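Muconate cycloisomerase (Azorhizobium caulinodans, PDB 3MY9) belongs to the enolase superfamily, pairing a mandelate racemase/muconate lactonizing enzyme-type N-terminal domain with a TIM-barrel domain that binds magnesium. Local coordinates at residues Pro173-Arg185 against Met208-Thr220. Residues are numbered along the deposited sequence; the frame is centred on the assembly and turned at random.
Sequences PHAEELRILETMR and MKILRDVDAFRPT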
loop_
_atom_site.group_PDB
_atom_site.type_symbol
_atom_site.label_atom_id
_atom_site.label_comp_id
_atom_site.label_asym_id
_atom_site.label_seq_id
_atom_site.Cartn_x
_atom_site.Cartn_y
_atom_site.Cartn_z
ATOM N N PRO A 173 -37.111 0.082 -16.703
ATOM C CA PRO A 173 -37.032 0.379 -15.281
ATOM C C PRO A 173 -36.525 -0.837 -14.466
ATOM O O PRO A 173 -36.894 -1.990 -14.734
ATOM C CB PRO A 173 -38.481 0.727 -14.903
ATOM C CG PRO A 173 -39.192 0.986 -16.191
ATOM C CD PRO A 173 -38.499 0.123 -17.193
ATOM N N HIS A 174 -35.676 -0.569 -13.503
ATOM C CA HIS A 174 -35.017 -1.632 -12.746
ATOM C C HIS A 174 -35.982 -2.712 -12.251
ATOM O O HIS A 174 -35.712 -3.904 -12.421
ATOM C CB HIS A 174 -34.277 -1.003 -11.572
ATOM C CG HIS A 174 -33.472 -1.970 -10.763
ATOM N ND1 HIS A 174 -32.521 -2.801 -11.319
ATOM C CD2 HIS A 174 -33.441 -2.195 -9.427
ATOM C CE1 HIS A 174 -31.945 -3.500 -10.360
ATOM N NE2 HIS A 174 -32.491 -3.158 -9.203
ATOM N N ALA A 175 -37.107 -2.295 -11.657
ATOM C CA ALA A 175 -38.134 -3.232 -11.186
ATOM C C ALA A 175 -38.580 -4.210 -12.272
ATOM O O ALA A 175 -38.734 -5.413 -12.010
ATOM C CB ALA A 175 -39.378 -2.463 -10.632
ATOM N N GLU A 176 -38.806 -3.695 -13.480
ATOM C CA GLU A 176 -39.230 -4.537 -14.603
ATOM C C GLU A 176 -38.127 -5.518 -14.985
ATOM O O GLU A 176 -38.399 -6.677 -15.244
ATOM C CB GLU A 176 -39.654 -3.694 -15.820
ATOM C CG GLU A 176 -40.244 -4.521 -17.008
ATOM C CD GLU A 176 -40.842 -3.657 -18.119
ATOM O OE1 GLU A 176 -40.795 -2.403 -18.006
ATOM O OE2 GLU A 176 -41.374 -4.236 -19.100
ATOM N N GLU A 177 -36.875 -5.063 -14.976
ATOM C CA GLU A 177 -35.763 -5.946 -15.305
ATOM C C GLU A 177 -35.632 -7.062 -14.255
ATOM O O GLU A 177 -35.306 -8.199 -14.604
ATOM C CB GLU A 177 -34.473 -5.142 -15.495
ATOM C CG GLU A 177 -34.605 -4.192 -16.708
ATOM C CD GLU A 177 -33.316 -3.523 -17.147
ATOM O OE1 GLU A 177 -32.425 -3.272 -16.297
ATOM O OE2 GLU A 177 -33.223 -3.211 -18.362
ATOM N N LEU A 178 -35.928 -6.753 -12.993
ATOM C CA LEU A 178 -35.896 -7.762 -11.931
ATOM C C LEU A 178 -36.979 -8.830 -12.109
ATOM O O LEU A 178 -36.708 -10.014 -11.907
ATOM C CB LEU A 178 -36.036 -7.124 -10.538
ATOM C CG LEU A 178 -34.871 -6.300 -9.999
ATOM C CD1 LEU A 178 -35.168 -5.844 -8.533
ATOM C CD2 LEU A 178 -33.588 -7.081 -10.059
ATOM N N ARG A 179 -38.198 -8.404 -12.453
ATOM C CA ARG A 179 -39.305 -9.338 -12.722
ATOM C C ARG A 179 -38.982 -10.237 -13.928
ATOM O O ARG A 179 -39.317 -11.420 -13.956
ATOM C CB ARG A 179 -40.624 -8.575 -13.005
ATOM C CG ARG A 179 -41.174 -7.803 -11.802
ATOM C CD ARG A 179 -42.650 -7.338 -12.005
ATOM N NE ARG A 179 -42.796 -6.354 -13.088
ATOM C CZ ARG A 179 -42.599 -5.034 -12.976
ATOM N NH1 ARG A 179 -42.233 -4.484 -11.816
ATOM N NH2 ARG A 179 -42.758 -4.251 -14.041
ATOM N N ILE A 180 -38.350 -9.656 -14.936
ATOM C CA ILE A 180 -37.865 -10.433 -16.084
ATOM C C ILE A 180 -36.858 -11.495 -15.653
ATOM O O ILE A 180 -36.999 -12.650 -16.007
ATOM C CB ILE A 180 -37.308 -9.523 -17.205
ATOM C CG1 ILE A 180 -38.483 -8.869 -17.962
ATOM C CG2 ILE A 180 -36.476 -10.333 -18.229
ATOM C CD1 ILE A 180 -38.093 -7.727 -18.869
ATOM N N LEU A 181 -35.887 -11.125 -14.839
ATOM C CA LEU A 181 -34.876 -12.085 -14.390
ATOM C C LEU A 181 -35.520 -13.166 -13.552
ATOM O O LEU A 181 -35.134 -14.330 -13.647
ATOM C CB LEU A 181 -33.780 -11.406 -13.579
ATOM C CG LEU A 181 -32.791 -10.526 -14.361
ATOM C CD1 LEU A 181 -32.073 -9.602 -13.398
ATOM C CD2 LEU A 181 -31.795 -11.362 -15.229
ATOM N N GLU A 182 -36.497 -12.777 -12.735
ATOM C CA GLU A 182 -37.227 -13.736 -11.921
ATOM C C GLU A 182 -37.963 -14.743 -12.789
ATOM O O GLU A 182 -37.948 -15.923 -12.478
ATOM C CB GLU A 182 -38.253 -13.056 -10.994
ATOM C CG GLU A 182 -38.628 -13.924 -9.780
ATOM C CD GLU A 182 -37.552 -13.884 -8.669
ATOM O OE1 GLU A 182 -37.414 -12.827 -7.977
ATOM O OE2 GLU A 182 -36.838 -14.912 -8.490
ATOM N N THR A 183 -38.627 -14.272 -13.847
ATOM C CA THR A 183 -39.350 -15.175 -14.754
ATOM C C THR A 183 -38.378 -16.124 -15.449
ATOM O O THR A 183 -38.653 -17.305 -15.566
ATOM C CB THR A 183 -40.153 -14.406 -15.830
ATOM O OG1 THR A 183 -41.018 -13.448 -15.208
ATOM C CG2 THR A 183 -40.951 -15.358 -16.712
ATOM N N MET A 184 -37.236 -15.603 -15.885
ATOM C CA MET A 184 -36.212 -16.427 -16.546
ATOM C C MET A 184 -35.619 -17.500 -15.638
ATOM O O MET A 184 -35.461 -18.643 -16.059
ATOM C CB MET A 184 -35.071 -15.566 -17.100
ATOM C CG MET A 184 -35.307 -14.988 -18.502
ATOM S SD MET A 184 -33.978 -13.846 -18.938
ATOM C CE MET A 184 -34.544 -13.065 -20.402
ATOM N N ARG A 185 -35.271 -17.144 -14.405
ATOM C CA ARG A 185 -34.731 -18.143 -13.471
ATOM C C ARG A 185 -35.834 -19.128 -13.034
ATOM O O ARG A 185 -35.551 -20.304 -12.846
ATOM C CB ARG A 185 -34.048 -17.494 -12.249
ATOM C CG ARG A 185 -32.648 -16.890 -12.529
ATOM C CD ARG A 185 -31.719 -17.843 -13.260
ATOM N NE ARG A 185 -30.330 -17.395 -13.219
ATOM C CZ ARG A 185 -29.336 -17.891 -13.959
ATOM N NH1 ARG A 185 -29.537 -18.895 -14.827
ATOM N NH2 ARG A 185 -28.116 -17.391 -13.812
ATOM N N MET A 208 -24.203 0.391 -7.156
ATOM C CA MET A 208 -24.082 -0.834 -6.329
ATOM C C MET A 208 -25.417 -1.478 -5.934
ATOM O O MET A 208 -25.514 -2.703 -5.986
ATOM C CB MET A 208 -23.202 -0.663 -5.101
ATOM C CG MET A 208 -22.751 -2.060 -4.535
ATOM S SD MET A 208 -21.543 -2.920 -5.555
ATOM C CE MET A 208 -20.218 -1.981 -4.796
ATOM N N LYS A 209 -26.437 -0.670 -5.618
ATOM C CA LYS A 209 -27.763 -1.221 -5.314
ATOM C C LYS A 209 -28.342 -1.940 -6.547
ATOM O O LYS A 209 -28.986 -2.962 -6.406
ATOM C CB LYS A 209 -28.762 -0.158 -4.846
ATOM C CG LYS A 209 -28.559 0.439 -3.397
ATOM C CD LYS A 209 -28.896 -0.562 -2.244
ATOM C CE LYS A 209 -28.945 0.150 -0.864
ATOM N NZ LYS A 209 -29.279 -0.796 0.279
ATOM N N ILE A 210 -28.130 -1.383 -7.739
ATOM C CA ILE A 210 -28.598 -2.008 -8.980
ATOM C C ILE A 210 -27.910 -3.352 -9.162
ATOM O O ILE A 210 -28.561 -4.372 -9.373
ATOM C CB ILE A 210 -28.312 -1.118 -10.227
ATOM C CG1 ILE A 210 -29.011 0.252 -10.116
ATOM C CG2 ILE A 210 -28.683 -1.825 -11.509
ATOM C CD1 ILE A 210 -30.470 0.193 -10.111
ATOM N N LEU A 211 -26.590 -3.333 -9.116
ATOM C CA LEU A 211 -25.771 -4.531 -9.323
ATOM C C LEU A 211 -26.010 -5.616 -8.267
ATOM O O LEU A 211 -26.017 -6.808 -8.602
ATOM C CB LEU A 211 -24.284 -4.178 -9.381
ATOM C CG LEU A 211 -23.872 -3.268 -10.563
ATOM C CD1 LEU A 211 -22.407 -2.846 -10.419
ATOM C CD2 LEU A 211 -24.127 -4.038 -11.902
ATOM N N ARG A 212 -26.209 -5.204 -7.013
ATOM C CA ARG A 212 -26.495 -6.153 -5.958
ATOM C C ARG A 212 -27.817 -6.847 -6.187
ATOM O O ARG A 212 -27.913 -8.085 -5.940
ATOM C CB ARG A 212 -26.435 -5.533 -4.552
ATOM C CG ARG A 212 -26.526 -6.596 -3.414
ATOM C CD ARG A 212 -26.471 -5.912 -2.020
ATOM N NE ARG A 212 -25.223 -5.165 -1.864
ATOM C CZ ARG A 212 -24.050 -5.697 -1.562
ATOM N NH1 ARG A 212 -23.935 -7.000 -1.333
ATOM N NH2 ARG A 212 -22.986 -4.907 -1.419
ATOM N N ASP A 213 -28.810 -6.115 -6.701
ATOM C CA ASP A 213 -30.095 -6.727 -7.002
ATOM C C ASP A 213 -29.961 -7.832 -8.089
ATOM O O ASP A 213 -30.560 -8.916 -7.977
ATOM C CB ASP A 213 -31.104 -5.680 -7.478
ATOM C CG ASP A 213 -31.594 -4.735 -6.353
ATOM O OD1 ASP A 213 -31.346 -5.004 -5.159
ATOM O OD2 ASP A 213 -32.207 -3.700 -6.696
ATOM N N VAL A 214 -29.193 -7.568 -9.146
ATOM C CA VAL A 214 -29.135 -8.530 -10.250
ATOM C C VAL A 214 -28.134 -9.656 -9.917
ATOM O O VAL A 214 -28.270 -10.775 -10.395
ATOM C CB VAL A 214 -28.842 -7.878 -11.599
ATOM C CG1 VAL A 214 -29.926 -6.806 -11.951
ATOM C CG2 VAL A 214 -27.470 -7.345 -11.640
ATOM N N ASP A 215 -27.180 -9.369 -9.030
ATOM C CA ASP A 215 -26.279 -10.391 -8.492
ATOM C C ASP A 215 -27.009 -11.547 -7.783
ATOM O O ASP A 215 -26.481 -12.659 -7.759
ATOM C CB ASP A 215 -25.200 -9.757 -7.584
ATOM C CG ASP A 215 -24.426 -10.806 -6.747
ATOM O OD1 ASP A 215 -23.397 -11.372 -7.240
ATOM O OD2 ASP A 215 -24.846 -11.055 -5.587
ATOM N N ALA A 216 -28.232 -11.330 -7.284
ATOM C CA ALA A 216 -28.998 -12.400 -6.582
ATOM C C ALA A 216 -29.472 -13.484 -7.537
ATOM O O ALA A 216 -29.793 -14.605 -7.109
ATOM C CB ALA A 216 -30.210 -11.821 -5.798
ATOM N N PHE A 217 -29.505 -13.173 -8.837
ATOM C CA PHE A 217 -29.899 -14.146 -9.842
ATOM C C PHE A 217 -28.711 -14.940 -10.383
ATOM O O PHE A 217 -28.859 -15.770 -11.302
ATOM C CB PHE A 217 -30.625 -13.404 -10.952
ATOM C CG PHE A 217 -31.916 -12.790 -10.483
ATOM C CD1 PHE A 217 -33.073 -13.550 -10.441
ATOM C CD2 PHE A 217 -31.955 -11.506 -10.006
ATOM C CE1 PHE A 217 -34.263 -13.004 -9.966
ATOM C CE2 PHE A 217 -33.136 -10.945 -9.538
ATOM C CZ PHE A 217 -34.290 -11.699 -9.517
ATOM N N ARG A 218 -27.523 -14.654 -9.835
ATOM C CA ARG A 218 -26.303 -15.409 -10.141
ATOM C C ARG A 218 -25.963 -15.442 -11.604
ATOM O O ARG A 218 -25.685 -16.492 -12.141
ATOM C CB ARG A 218 -26.395 -16.854 -9.612
ATOM C CG ARG A 218 -26.692 -16.893 -8.127
ATOM C CD ARG A 218 -26.530 -18.284 -7.531
ATOM N NE ARG A 218 -26.713 -18.214 -6.078
ATOM C CZ ARG A 218 -26.146 -19.034 -5.188
ATOM N NH1 ARG A 218 -25.337 -20.008 -5.564
ATOM N NH2 ARG A 218 -26.387 -18.856 -3.898
ATOM N N PRO A 219 -25.968 -14.293 -12.270
ATOM C CA PRO A 219 -25.563 -14.367 -13.678
ATOM C C PRO A 219 -24.118 -14.874 -13.798
ATOM O O PRO A 219 -23.334 -14.745 -12.863
ATOM C CB PRO A 219 -25.676 -12.929 -14.140
ATOM C CG PRO A 219 -25.584 -12.115 -12.919
ATOM C CD PRO A 219 -26.195 -12.915 -11.835
ATOM N N THR A 220 -23.774 -15.479 -14.926
ATOM C CA THR A 220 -22.403 -15.957 -15.152
ATOM C C THR A 220 -21.428 -14.809 -15.118
ATOM O O THR A 220 -20.358 -14.948 -14.580
ATOM C CB THR A 220 -22.320 -16.750 -16.466
ATOM O OG1 THR A 220 -23.148 -17.891 -16.306
ATOM C CG2 THR A 220 -20.867 -17.196 -16.815
HETATM O O HOH W 1 -25.917 -18.380 -15.351
#
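Ile210 lays its CD1 methyl over the centre of the His174 imidazole, a CH-pi contact with CD1 3.7 Å from the ring centroid. Leu178 CG, from the same helix as the histidine, lies over the opposite face, toward its rim. One turn on, Asp213 meets the ring at its edge: His174 NE2 donates to Asp213 OD2 at 2.6 Å, almost exactly in the ring plane, and ring and carboxylate lie only 18° apart. With CG of His174 anti to the backbone N (chi1 -176°), the imidazole reaches across to the neighbouring helix. OD2 accepts through its anti lone pair, while OD1 of the same carboxylate forms a salt bridge with Arg218 of a second subunit, tying this helix pair to the subunit interface. Val214 CG1 packs 3.8 Å from Leu181 CD1, and both side chains also touch Leu196 of strand 193-197. The two segments belong to successive outer helices of the TIM barrel, with strand 193-197 between them in the chain; the axes of 174-185 and 208-215 pass 10.7 Å apart at closest, nearly parallel at 15°. Phe217, in the turn that follows, inserts its ring beside helix 174-188. Leu181 CB sits over the centre of one ring face, Leu178 CD2 lies 3.9 Å from Phe217 CE2, and the Glu182 carboxylate approaches the CE1 edge. Arg185 turns its NE side to the Phe217 carbonyl, and NE (2.9 Å) and NH2 (3.1 Å) both donate to Phe217 O, in the carbonyl plane. A bend at chi2 turns the arginine chain toward this oxygen, and its NH1 is held by the carbonyls of Gly189 and Ile192. Beyond Arg218 and Pro219, a water accepts from Arg185 NH2 and donates to Thr220 OG1.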